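CaaX farnesyltransferase alpha subunit Ram2 (Aspergillus fumigatus, PDB 4L9P) probably forms, together with its beta subunit, the enzyme that farnesylates CaaX-motif proteins, and may also contribute to their geranylgeranylation. Local coordinates at residues E257-W262 and A306-A311; R61-A66 and E71-L76; Q246-R251 and W262-G267. The protein carries 1 engineered substitution. All coordinates share one frame; numbering follows the deposited sequence. Where two conformers were deposited one is given.

How the contacts relate
From the N terminus, contact 2 comes first: it closes the short turn between helices 51-65 and 71-83, at one end of the all-helical chain. Contact 3 joins helices 238-254 and 259-272 across the short loop between them. Contact 1 spans a longer excursion of 43 residues and brings helix 304-317 onto the start of helix 259-272. Contacts 1 and 3 cross along the chain, share W262 and have centres about 9 Å apart; W309 of contact 1 also packs on A265 and R266 of contact 3. Contact 2 stands apart, with nearest atoms about 40 Å from either, on the opposite side of the chain's centre.

Contact 1. Residues E257-W262 and A306-A311; sequences ENRSPW and AIEWLA. With EDO (1,2-ethanediol), chain H.
W262 holds its indole beside the backbone N, with CG anti to the carbonyl carbon (chi1 -70°), while W309 has CG anti to its own N (chi1 -165°); these settings swing the two indoles together between helices 259-272 and 304-317. The contact belongs to the all-helical superhelix of the prenyltransferase alpha subunit, at the start of helix 259-272. The tryptophans meet obliquely: CE3 of W262 lies 3.5 Å from CE3 of W309, and the six-membered rings are inclined at 59°. W309 CZ3 also approaches the carbonyl oxygen W262 O, 3.7 Å away and in the plane of the W309 ring. A306 serves the same W262 indole differently. Its backbone N sits over one face of W262, near the rim, and its CB is 3.9 Å from W262 CH2. Both indole N-H groups are occupied, W262 NE1 by P256 O and W309 NE1 by L276 O, which should fix how each ring is turned, while W279 stacks on W309 and the ring of H305 meets W262. N258 caps helix 259-272: its OD1 accepts from S260 N at 3.2 Å, the donor standing well above the carbonyl plane. N361 of the beta subunit also bonds N258 OD1, so the cap lies at the subunit interface. Beyond it, E257 OE2 bonds S304 OG and accepts from O2 of an ethanediol at 2.7 Å.

Contact 2. Residues R61-A66 and E71-L76; sequences RAVMAA and ERALRL. With EDO (1,2-ethanediol), chain G.
O1 of an ethanediol, probably from the crystallisation liquor, is gripped by both terminal nitrogens of R61, at the guanidinium edge and near its plane: NH1 donates to it over 2.8 Å (N-H...O 154°), and NH2 adds a weak bond of 3.4 Å. The guanidinium has further partners: NE donates to I31 O, and NH1 also reaches H194 O of the beta subunit, so this side of helix 51-65 faces the subunit interface. R61 points its CB away from segment 71-76. The touching is done two residues on, by V63. Its CG1 is anti to the carbonyl carbon (chi1 -68°), which leaves CG2 between the backbone N and the carbonyl carbon, and CG2 meets the second helix. L76 extends to it with CG anti to the backbone N (chi1 174°), and its CD2 ends 3.9 Å from V63 CG2, the two side chains crossing at a slant. The same CG2 lies 4.4 Å from the CB of A73. Helices 51-65 and 71-83 run antiparallel across a short turn, a helical hairpin whose second arm falls in a prenyltransferase alpha-subunit repeat of the TPR clan. The small A73 lets the backbones come close, with V63 CA and A73 CA 6.8 Å apart. Y93 of helix 88-100 covers both V63 and A73, while W25 packs on V63 from a loop. Near the turn, R72 NH1 donates to E24 O, and R72 NE forms a salt bridge with E68 OE2.

Contact 3. Residues Q246-R251 and W262-G267; sequences QYSQSR and WSYARG
S248 and Y264 make the closest approach, a van der Waals contact of a hydroxyl with a ring edge. The OG of S248 lies in the plane of the Y264 ring, 3.3 Å from CD2 and 3.7 Å from CE2. Two torsions set this up: S248 OG is anti to its carbonyl carbon, and Y264 CG is anti to its backbone N (chi1 180°), which turns the CD2-CE2 edge of the ring to S248 OG. No hydrogen bond joins the two segments. The polar atoms are instead served by E244, one turn earlier on helix 238-254, which satisfies both hydroxyls: S248 OG bonds its backbone O, and Y264 OH bonds its OE1, a bond that probably steadies the far end of the phenol ring. Apolar packing is limited to small groups. S248 CB faces A265 CB at 4.3 Å, and with so little between them the backbones draw near, S248 CA and A265 CA being 6.4 Å apart. W279 from a loop and W309 from helix 304-317 pack on the same A265. Among aromatic contacts, W200 of helix 197-208 meets the Y264 ring, while R203 of that helix makes a cation-pi contact with Y247. The helices run in broadly opposite senses and are joined by a short loop, so the arrangement is a helical hairpin, the building unit of the right-handed alpha-alpha superhelix of prenyltransferase alpha subunits.

Contact 1. Residues E257-W262 and A306-A311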
loop_
_atom_site.group_PDB
_atom_site.type_symbol
_atom_site.label_atom_id
_atom_site.label_comp_id
_atom_site.label_asym_id
_atom_site.label_seq_id
_atom_site.Cartn_x
_atom_site.Cartn_y
_atom_site.Cartn_z
ATOM N N GLU A 257 -11.348 21.988 -10.310
ATOM C CA GLU A 257 -10.357 21.611 -9.289
ATOM C C GLU A 257 -10.236 20.083 -9.134
ATOM O O GLU A 257 -9.451 19.615 -8.320
ATOM C CB GLU A 257 -10.714 22.288 -7.962
ATOM C CG GLU A 257 -9.653 22.239 -6.848
ATOM C CD GLU A 257 -8.291 22.762 -7.243
ATOM O OE1 GLU A 257 -8.194 23.413 -8.290
ATOM O OE2 GLU A 257 -7.309 22.552 -6.477
ATOM N N ASN A 258 -10.962 19.304 -9.939
ATOM C CA ASN A 258 -10.899 17.833 -9.841
ATOM C C ASN A 258 -9.606 17.331 -10.490
ATOM O O ASN A 258 -9.439 17.435 -11.708
ATOM C CB ASN A 258 -12.092 17.341 -10.613
ATOM C CG ASN A 258 -12.152 15.843 -10.811
ATOM O OD1 ASN A 258 -11.462 15.057 -10.155
ATOM N ND2 ASN A 258 -13.055 15.439 -11.725
ATOM N N ARG A 259 -8.695 16.757 -9.709
ATOM C CA ARG A 259 -7.401 16.332 -10.246
ATOM C C ARG A 259 -7.523 15.262 -11.327
ATOM O O ARG A 259 -6.732 15.229 -12.254
ATOM C CB ARG A 259 -6.524 15.812 -9.106
ATOM C CG ARG A 259 -5.178 15.247 -9.540
ATOM C CD ARG A 259 -4.416 14.849 -8.292
ATOM N NE ARG A 259 -4.298 15.983 -7.344
ATOM C CZ ARG A 259 -3.421 16.979 -7.417
ATOM N NH1 ARG A 259 -2.468 16.992 -8.372
ATOM N NH2 ARG A 259 -3.444 17.925 -6.469
ATOM N N SER A 260 -8.491 14.352 -11.172
ATOM C CA SER A 260 -8.480 13.115 -11.989
ATOM C C SER A 260 -8.405 13.325 -13.509
ATOM O O SER A 260 -7.571 12.711 -14.138
ATOM C CB SER A 260 -9.677 12.211 -11.631
ATOM O OG SER A 260 -9.566 11.768 -10.269
ATOM N N PRO A 261 -9.272 14.188 -14.096
ATOM C CA PRO A 261 -9.191 14.367 -15.564
ATOM C C PRO A 261 -7.909 15.084 -15.993
ATOM O O PRO A 261 -7.475 14.847 -17.104
ATOM C CB PRO A 261 -10.410 15.251 -15.907
ATOM C CG PRO A 261 -10.750 15.979 -14.588
ATOM C CD PRO A 261 -10.476 14.859 -13.542
ATOM N N TRP A 262 -7.336 15.939 -15.145
ATOM C CA TRP A 262 -6.060 16.577 -15.498
ATOM C C TRP A 262 -4.971 15.515 -15.560
ATOM O O TRP A 262 -4.130 15.514 -16.477
ATOM C CB TRP A 262 -5.676 17.654 -14.481
ATOM C CG TRP A 262 -6.555 18.875 -14.529
ATOM C CD1 TRP A 262 -7.597 19.152 -13.702
ATOM C CD2 TRP A 262 -6.388 20.023 -15.369
ATOM N NE1 TRP A 262 -8.126 20.410 -13.988
ATOM C CE2 TRP A 262 -7.409 20.952 -15.022
ATOM C CE3 TRP A 262 -5.486 20.357 -16.405
ATOM C CZ2 TRP A 262 -7.527 22.221 -15.656
ATOM C CZ3 TRP A 262 -5.638 21.608 -17.070
ATOM C CH2 TRP A 262 -6.628 22.524 -16.658
ATOM N N ALA A 306 -4.465 23.772 -13.334
ATOM C CA ALA A 306 -4.136 24.640 -14.472
ATOM C C ALA A 306 -2.835 25.373 -14.215
ATOM O O ALA A 306 -2.027 25.492 -15.116
ATOM C CB ALA A 306 -5.264 25.575 -14.725
ATOM N N ILE A 307 -2.616 25.808 -12.976
ATOM C CA ILE A 307 -1.362 26.506 -12.656
ATOM C C ILE A 307 -0.193 25.525 -12.773
ATOM O O ILE A 307 0.877 25.875 -13.349
ATOM C CB ILE A 307 -1.388 27.098 -11.217
ATOM C CG1 ILE A 307 -2.554 28.072 -11.041
ATOM C CG2 ILE A 307 -0.060 27.770 -10.845
ATOM C CD1 ILE A 307 -2.660 28.576 -9.621
ATOM N N GLU A 308 -0.348 24.283 -12.262
ATOM C CA GLU A 308 0.760 23.326 -12.369
ATOM C C GLU A 308 1.030 22.954 -13.823
ATOM O O GLU A 308 2.185 22.783 -14.244
ATOM C CB GLU A 308 0.385 22.086 -11.605
ATOM C CG GLU A 308 1.535 21.072 -11.583
ATOM C CD GLU A 308 1.076 19.830 -10.866
ATOM O OE1 GLU A 308 -0.180 19.678 -10.716
ATOM O OE2 GLU A 308 1.925 19.005 -10.457
ATOM N N TRP A 309 -0.040 22.864 -14.612
ATOM C CA TRP A 309 0.114 22.581 -16.039
ATOM C C TRP A 309 0.943 23.671 -16.709
ATOM O O TRP A 309 1.892 23.382 -17.473
ATOM C CB TRP A 309 -1.266 22.516 -16.691
ATOM C CG TRP A 309 -1.263 21.901 -18.042
ATOM C CD1 TRP A 309 -0.802 22.451 -19.199
ATOM C CD2 TRP A 309 -1.745 20.598 -18.369
ATOM N NE1 TRP A 309 -0.986 21.561 -20.243
ATOM C CE2 TRP A 309 -1.551 20.409 -19.749
ATOM C CE3 TRP A 309 -2.332 19.562 -17.608
ATOM C CZ2 TRP A 309 -1.927 19.230 -20.397
ATOM C CZ3 TRP A 309 -2.716 18.385 -18.250
ATOM C CH2 TRP A 309 -2.512 18.229 -19.627
ATOM N N LEU A 310 0.587 24.928 -16.417
ATOM C CA LEU A 310 1.354 26.062 -16.971
ATOM C C LEU A 310 2.821 26.052 -16.508
ATOM O O LEU A 310 3.712 26.364 -17.298
ATOM C CB LEU A 310 0.669 27.396 -16.632
ATOM C CG LEU A 310 -0.654 27.537 -17.384
ATOM C CD1 LEU A 310 -1.489 28.713 -16.877
ATOM C CD2 LEU A 310 -0.504 27.552 -18.926
ATOM N N ALA A 311 3.086 25.695 -15.252
ATOM C CA ALA A 311 4.452 25.687 -14.784
ATOM C C ALA A 311 5.237 24.714 -15.639
ATOM O O ALA A 311 6.367 24.983 -16.011
ATOM C CB ALA A 311 4.495 25.254 -13.348
HETATM C C1 EDO H . -5.448 22.016 -3.414
HETATM O O1 EDO H . -4.967 23.170 -2.713
HETATM C C2 EDO H . -6.963 21.985 -3.217
HETATM O O2 EDO H . -7.621 23.105 -3.860
#

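Contact 2. Residues R61-A66 and E71-L76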
loop_
_atom_site.group_PDB
_atom_site.type_symbol
_atom_site.label_atom_id
_atom_site.label_comp_id
_atom_site.label_asym_id
_atom_site.label_seq_id
_atom_site.Cartn_x
_atom_site.Cartn_y
_atom_site.Cartn_z
ATOM N N ARG A 61 -9.382 -28.734 9.632
ATOM C CA ARG A 61 -8.007 -29.221 9.730
ATOM C C ARG A 61 -7.936 -30.697 9.302
ATOM O O ARG A 61 -7.035 -31.092 8.573
ATOM C CB ARG A 61 -7.448 -29.087 11.159
ATOM C CG ARG A 61 -6.924 -27.695 11.434
ATOM C CD ARG A 61 -6.148 -27.634 12.777
ATOM N NE ARG A 61 -7.133 -27.562 13.827
ATOM C CZ ARG A 61 -7.669 -26.459 14.337
ATOM N NH1 ARG A 61 -7.249 -25.222 14.018
ATOM N NH2 ARG A 61 -8.609 -26.624 15.233
ATOM N N ALA A 62 -8.903 -31.500 9.741
ATOM C CA ALA A 62 -8.882 -32.913 9.401
ATOM C C ALA A 62 -9.096 -33.163 7.916
ATOM O O ALA A 62 -8.409 -33.994 7.319
ATOM C CB ALA A 62 -9.978 -33.665 10.230
ATOM N N VAL A 63 -10.090 -32.518 7.308
ATOM C CA VAL A 63 -10.310 -32.753 5.889
ATOM C C VAL A 63 -9.130 -32.285 5.042
ATOM O O VAL A 63 -8.767 -32.946 4.065
ATOM C CB VAL A 63 -11.686 -32.247 5.342
ATOM C CG1 VAL A 63 -12.801 -33.095 5.939
ATOM C CG2 VAL A 63 -11.930 -30.773 5.621
ATOM N N MET A 64 -8.551 -31.123 5.391
ATOM C CA MET A 64 -7.450 -30.655 4.583
ATOM C C MET A 64 -6.214 -31.566 4.744
ATOM O O MET A 64 -5.498 -31.825 3.778
ATOM C CB MET A 64 -7.119 -29.214 4.973
ATOM C CG MET A 64 -8.218 -28.231 4.548
ATOM S SD MET A 64 -7.782 -26.501 4.796
ATOM C CE MET A 64 -7.311 -26.498 6.503
ATOM N N ALA A 65 -5.971 -32.050 5.955
ATOM C CA ALA A 65 -4.866 -32.971 6.180
ATOM C C ALA A 65 -5.019 -34.269 5.342
ATOM O O ALA A 65 -4.025 -34.858 4.895
ATOM C CB ALA A 65 -4.767 -33.317 7.683
ATOM N N ALA A 66 -6.262 -34.707 5.144
ATOM C CA ALA A 66 -6.550 -35.895 4.333
ATOM C C ALA A 66 -6.652 -35.568 2.829
ATOM O O ALA A 66 -6.837 -36.462 2.009
ATOM C CB ALA A 66 -7.859 -36.514 4.839
ATOM N N GLU A 71 -18.331 -33.550 -1.145
ATOM C CA GLU A 71 -19.452 -32.660 -0.903
ATOM C C GLU A 71 -19.543 -32.183 0.549
ATOM O O GLU A 71 -19.863 -30.995 0.798
ATOM C CB GLU A 71 -20.770 -33.337 -1.313
ATOM C CG GLU A 71 -20.861 -33.602 -2.805
ATOM C CD GLU A 71 -21.134 -32.362 -3.626
ATOM O OE1 GLU A 71 -21.449 -31.289 -3.058
ATOM O OE2 GLU A 71 -21.024 -32.459 -4.875
ATOM N N ARG A 72 -19.304 -33.054 1.530
ATOM C CA ARG A 72 -19.352 -32.603 2.912
ATOM C C ARG A 72 -18.288 -31.524 3.155
ATOM O O ARG A 72 -18.554 -30.555 3.862
ATOM C CB ARG A 72 -19.255 -33.760 3.946
ATOM C CG ARG A 72 -17.921 -34.472 3.988
ATOM C CD ARG A 72 -17.909 -35.568 5.116
ATOM N NE ARG A 72 -16.598 -36.169 5.102
ATOM C CZ ARG A 72 -16.312 -37.292 5.720
ATOM N NH1 ARG A 72 -17.281 -37.896 6.422
ATOM N NH2 ARG A 72 -15.085 -37.777 5.637
ATOM N N ALA A 73 -17.093 -31.725 2.615
ATOM C CA ALA A 73 -16.021 -30.735 2.791
ATOM C C ALA A 73 -16.416 -29.431 2.139
ATOM O O ALA A 73 -16.134 -28.344 2.700
ATOM C CB ALA A 73 -14.711 -31.277 2.198
ATOM N N LEU A 74 -17.059 -29.501 0.983
ATOM C CA LEU A 74 -17.508 -28.277 0.325
ATOM C C LEU A 74 -18.509 -27.507 1.209
ATOM O O LEU A 74 -18.379 -26.295 1.420
ATOM C CB LEU A 74 -18.059 -28.588 -1.080
ATOM C CG LEU A 74 -18.523 -27.373 -1.912
ATOM C CD1 LEU A 74 -17.313 -26.446 -2.246
ATOM C CD2 LEU A 74 -19.220 -27.878 -3.194
ATOM N N ARG A 75 -19.495 -28.180 1.774
ATOM C CA ARG A 75 -20.465 -27.570 2.697
ATOM C C ARG A 75 -19.762 -27.000 3.943
ATOM O O ARG A 75 -20.048 -25.871 4.373
ATOM C CB ARG A 75 -21.494 -28.610 3.154
ATOM C CG ARG A 75 -22.476 -29.021 2.081
ATOM C CD ARG A 75 -23.701 -29.794 2.689
ATOM N NE ARG A 75 -23.334 -30.839 3.661
ATOM C CZ ARG A 75 -23.044 -32.108 3.360
ATOM N NH1 ARG A 75 -23.104 -32.548 2.098
ATOM N NH2 ARG A 75 -22.723 -32.950 4.344
ATOM N N LEU A 76 -18.733 -27.689 4.410
ATOM C CA LEU A 76 -17.972 -27.212 5.567
ATOM C C LEU A 76 -17.284 -25.866 5.224
ATOM O O LEU A 76 -17.263 -24.927 6.032
ATOM C CB LEU A 76 -16.893 -28.248 5.916
ATOM C CG LEU A 76 -15.914 -27.823 7.023
ATOM C CD1 LEU A 76 -16.603 -27.417 8.341
ATOM C CD2 LEU A 76 -14.872 -28.904 7.280
HETATM C C1 EDO G . -9.506 -22.045 15.343
HETATM O O1 EDO G . -9.136 -23.326 14.843
HETATM C C2 EDO G . -8.590 -20.980 14.800
HETATM O O2 EDO G . -8.538 -20.993 13.361
#

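Contact 3. Residues Q246-R251 and W262-G267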
loop_
_atom_site.group_PDB
_atom_site.type_symbol
_atom_site.label_atom_id
_atom_site.label_comp_id
_atom_site.label_asym_id
_atom_site.label_seq_id
_atom_site.Cartn_x
_atom_site.Cartn_y
_atom_site.Cartn_z
ATOM N N GLN A 246 -10.640 15.833 -25.836
ATOM C CA GLN A 246 -11.828 16.655 -25.784
ATOM C C GLN A 246 -12.747 16.222 -24.652
ATOM O O GLN A 246 -13.333 17.073 -23.933
ATOM C CB GLN A 246 -12.573 16.560 -27.145
ATOM C CG GLN A 246 -13.828 17.383 -27.231
ATOM C CD GLN A 246 -14.403 17.339 -28.652
ATOM O OE1 GLN A 246 -15.154 16.420 -29.005
ATOM N NE2 GLN A 246 -14.030 18.321 -29.480
ATOM N N TYR A 247 -12.873 14.901 -24.458
ATOM C CA TYR A 247 -13.698 14.393 -23.370
ATOM C C TYR A 247 -13.177 14.919 -22.013
ATOM O O TYR A 247 -13.935 15.395 -21.127
ATOM C CB TYR A 247 -13.707 12.863 -23.374
ATOM C CG TYR A 247 -14.465 12.248 -22.214
ATOM C CD1 TYR A 247 -15.855 12.060 -22.290
ATOM C CD2 TYR A 247 -13.791 11.824 -21.063
ATOM C CE1 TYR A 247 -16.548 11.491 -21.253
ATOM C CE2 TYR A 247 -14.465 11.285 -20.005
ATOM C CZ TYR A 247 -15.838 11.112 -20.094
ATOM O OH TYR A 247 -16.491 10.526 -19.051
ATOM N N SER A 248 -11.881 14.841 -21.856
ATOM C CA SER A 248 -11.232 15.320 -20.612
ATOM C C SER A 248 -11.516 16.810 -20.377
ATOM O O SER A 248 -11.815 17.174 -19.224
ATOM C CB SER A 248 -9.731 15.076 -20.675
ATOM O OG SER A 248 -9.485 13.690 -20.802
ATOM N N GLN A 249 -11.373 17.652 -21.428
ATOM C CA GLN A 249 -11.660 19.073 -21.256
ATOM C C GLN A 249 -13.100 19.256 -20.830
ATOM O O GLN A 249 -13.382 20.071 -19.971
ATOM C CB GLN A 249 -11.369 19.868 -22.522
ATOM C CG GLN A 249 -9.895 19.928 -22.843
ATOM C CD GLN A 249 -9.567 20.929 -23.951
ATOM O OE1 GLN A 249 -10.472 21.438 -24.612
ATOM N NE2 GLN A 249 -8.281 21.231 -24.134
ATOM N N SER A 250 -14.033 18.533 -21.451
ATOM C CA SER A 250 -15.452 18.710 -21.097
ATOM C C SER A 250 -15.726 18.339 -19.645
ATOM O O SER A 250 -16.523 18.985 -18.966
ATOM C CB SER A 250 -16.328 17.829 -21.960
ATOM O OG SER A 250 -16.323 18.277 -23.292
ATOM N N ARG A 251 -15.069 17.290 -19.157
ATOM C CA ARG A 251 -15.251 16.934 -17.764
ATOM C C ARG A 251 -14.602 17.957 -16.826
ATOM O O ARG A 251 -15.163 18.274 -15.781
ATOM C CB ARG A 251 -14.685 15.538 -17.483
ATOM C CG ARG A 251 -15.347 14.406 -18.283
ATOM C CD ARG A 251 -16.829 14.117 -17.900
ATOM N NE ARG A 251 -17.784 15.068 -18.310
ATOM C CZ ARG A 251 -18.224 15.197 -19.575
ATOM N NH1 ARG A 251 -17.689 14.449 -20.540
ATOM N NH2 ARG A 251 -19.165 16.111 -19.895
ATOM N N TRP A 262 -7.336 15.939 -15.145
ATOM C CA TRP A 262 -6.060 16.577 -15.498
ATOM C C TRP A 262 -4.971 15.515 -15.560
ATOM O O TRP A 262 -4.130 15.514 -16.477
ATOM C CB TRP A 262 -5.676 17.654 -14.481
ATOM C CG TRP A 262 -6.555 18.875 -14.529
ATOM C CD1 TRP A 262 -7.597 19.152 -13.702
ATOM C CD2 TRP A 262 -6.388 20.023 -15.369
ATOM N NE1 TRP A 262 -8.126 20.410 -13.988
ATOM C CE2 TRP A 262 -7.409 20.952 -15.022
ATOM C CE3 TRP A 262 -5.486 20.357 -16.405
ATOM C CZ2 TRP A 262 -7.527 22.221 -15.656
ATOM C CZ3 TRP A 262 -5.638 21.608 -17.070
ATOM C CH2 TRP A 262 -6.628 22.524 -16.658
ATOM N N SER A 263 -4.956 14.607 -14.578
ATOM C CA SER A 263 -3.956 13.532 -14.578
ATOM C C SER A 263 -4.202 12.603 -15.771
ATOM O O SER A 263 -3.261 12.138 -16.399
ATOM C CB SER A 263 -4.018 12.754 -13.277
ATOM O OG SER A 263 -3.716 13.635 -12.180
ATOM N N TYR A 264 -5.457 12.313 -16.071
ATOM C CA TYR A 264 -5.762 11.444 -17.220
ATOM C C TYR A 264 -5.230 12.114 -18.500
ATOM O O TYR A 264 -4.549 11.468 -19.321
ATOM C CB TYR A 264 -7.272 11.240 -17.279
ATOM C CG TYR A 264 -7.711 10.368 -18.405
ATOM C CD1 TYR A 264 -7.587 8.969 -18.289
ATOM C CD2 TYR A 264 -8.223 10.903 -19.591
ATOM C CE1 TYR A 264 -7.973 8.152 -19.334
ATOM C CE2 TYR A 264 -8.624 10.083 -20.673
ATOM C CZ TYR A 264 -8.487 8.711 -20.528
ATOM O OH TYR A 264 -8.847 7.855 -21.557
ATOM N N ALA A 265 -5.466 13.408 -18.668
ATOM C CA ALA A 265 -4.978 14.093 -19.877
ATOM C C ALA A 265 -3.462 14.093 -19.984
ATOM O O ALA A 265 -2.913 13.901 -21.076
ATOM C CB ALA A 265 -5.502 15.554 -19.947
ATOM N N ARG A 266 -2.775 14.292 -18.861
ATOM C CA ARG A 266 -1.309 14.134 -18.894
ATOM C C ARG A 266 -0.943 12.737 -19.386
ATOM O O ARG A 266 -0.007 12.583 -20.169
ATOM C CB ARG A 266 -0.684 14.388 -17.532
ATOM C CG ARG A 266 -0.759 15.835 -17.112
ATOM C CD ARG A 266 -0.311 16.026 -15.712
ATOM N NE ARG A 266 -0.160 17.429 -15.286
ATOM C CZ ARG A 266 0.974 18.141 -15.349
ATOM N NH1 ARG A 266 2.074 17.639 -15.882
ATOM N NH2 ARG A 266 0.981 19.380 -14.865
ATOM N N GLY A 267 -1.639 11.723 -18.900
ATOM C CA GLY A 267 -1.339 10.375 -19.344
ATOM C C GLY A 267 -1.629 10.187 -20.816
ATOM O O GLY A 267 -0.865 9.505 -21.533
#